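Local coordinates for Chains: A (Unidentified, PDB 6ZM9), which probably cleaves S-adenosylmethionine as a phage-encoded SAM lyase and binds 5'-deoxy-5'-methylthioadenosine, at residues A[82-85]-A[86-90]. Numbering follows the deposited sequence.
Sequences LSKE and DFTGK
Ser83 OG accepts the amide N-H of Asp86 at 3.0 Å, its first torsion (chi1 72°) setting the hydroxyl between the backbone N and the carbonyl carbon, within reach of the Asp86 amide. Ser83 O takes the next amide, Phe87 N, in a nearly straight bond (N-H...O 175°). Of the capping pair, only Ser83 OG to Asp86 N is direct: a water accepts from Ser83 N and donates to Asp86 OD2, bridging the reciprocal half in a water-mediated variant of the capping box. Ser83 is the N-cap residue of helix 84-101, which follows strand 66-77 and packs on the antiparallel sheet. With CG anti to the backbone N (chi1 -169°), Asp86 also directs OD1 to Lys90 NZ, one turn on, for a 2.8 Å salt bridge through the syn lone pair; the carboxylate thus has both oxygens engaged, and its negative charge in the first turn probably interacts favourably with the positive end of the helix dipole. Leu82 lies across this carboxylate, CD2 3.7 Å from Asp86 OD2, while its CD1 comes to the edge of the Phe87 ring, near the ring plane. Phe87 itself leads inward onto Ala13 of strand 11-21. Farther round, Lys84 O accepts twice from Thr88, from opposite faces of the carbonyl plane: the amide N at 2.9 Å and OG1 at 2.8 Å. Lys84 points its CB away, and its NZ hydrogen-bonds Gln118 OE1.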
# COMPACT_ATOMS: atom_id res chain seq x y z
N LEU A 82 14.08 -13.86 -9.95
CA LEU A 82 14.18 -15.16 -9.32
C LEU A 82 13.06 -16.07 -9.82
O LEU A 82 12.03 -15.62 -10.32
CB LEU A 82 14.05 -15.03 -7.80
CG LEU A 82 15.06 -14.11 -7.09
CD1 LEU A 82 14.80 -14.16 -5.57
CD2 LEU A 82 16.49 -14.47 -7.45
N SER A 83 13.28 -17.37 -9.66
CA SER A 83 12.23 -18.32 -9.92
C SER A 83 11.14 -18.19 -8.86
O SER A 83 11.37 -17.68 -7.76
CB SER A 83 12.79 -19.74 -9.88
OG SER A 83 13.10 -20.13 -8.55
N LYS A 84 9.96 -18.69 -9.17
CA LYS A 84 8.81 -18.67 -8.24
C LYS A 84 9.20 -19.37 -6.93
O LYS A 84 8.93 -18.81 -5.88
CB LYS A 84 7.61 -19.36 -8.89
CG LYS A 84 6.34 -19.37 -8.07
CD LYS A 84 5.17 -19.95 -8.81
CE LYS A 84 3.88 -19.22 -8.53
NZ LYS A 84 2.69 -20.07 -8.77
N GLU A 85 9.82 -20.55 -7.01
CA GLU A 85 10.17 -21.31 -5.81
C GLU A 85 11.24 -20.60 -4.99
O GLU A 85 11.17 -20.56 -3.76
CB GLU A 85 10.63 -22.71 -6.23
CG GLU A 85 11.45 -23.47 -5.18
CD GLU A 85 11.87 -24.86 -5.63
OE1 GLU A 85 11.23 -25.41 -6.56
OE2 GLU A 85 12.84 -25.41 -5.07
N ASP A 86 12.24 -20.02 -5.67
CA ASP A 86 13.33 -19.29 -4.99
C ASP A 86 12.76 -18.05 -4.28
O ASP A 86 13.03 -17.88 -3.11
CB ASP A 86 14.42 -18.90 -5.98
CG ASP A 86 15.66 -18.39 -5.30
OD1 ASP A 86 15.78 -18.57 -4.10
OD2 ASP A 86 16.50 -17.82 -5.99
N PHE A 87 12.01 -17.22 -4.99
CA PHE A 87 11.43 -16.04 -4.37
C PHE A 87 10.52 -16.42 -3.22
O PHE A 87 10.58 -15.83 -2.12
CB PHE A 87 10.67 -15.24 -5.41
CG PHE A 87 10.06 -13.97 -4.87
CD1 PHE A 87 10.83 -12.84 -4.70
CD2 PHE A 87 8.73 -13.92 -4.52
CE1 PHE A 87 10.29 -11.68 -4.19
CE2 PHE A 87 8.18 -12.74 -4.03
CZ PHE A 87 8.97 -11.63 -3.86
N THR A 88 9.61 -17.36 -3.45
CA THR A 88 8.65 -17.74 -2.42
C THR A 88 9.36 -18.26 -1.19
O THR A 88 9.01 -17.90 -0.06
CB THR A 88 7.68 -18.79 -2.99
OG1 THR A 88 6.92 -18.22 -4.06
CG2 THR A 88 6.74 -19.29 -1.91
N GLY A 89 10.36 -19.11 -1.38
CA GLY A 89 11.06 -19.66 -0.23
C GLY A 89 11.80 -18.60 0.57
O GLY A 89 11.81 -18.65 1.80
N LYS A 90 12.43 -17.65 -0.11
CA LYS A 90 13.16 -16.61 0.60
C LYS A 90 12.21 -15.68 1.34
O LYS A 90 12.51 -15.24 2.46
CB LYS A 90 14.07 -15.85 -0.36
CG LYS A 90 15.31 -16.67 -0.77
CD LYS A 90 16.18 -15.91 -1.73
CE LYS A 90 17.57 -16.53 -1.86
NZ LYS A 90 17.51 -18.01 -1.96
O HOH W 1 16.01 -18.10 -8.81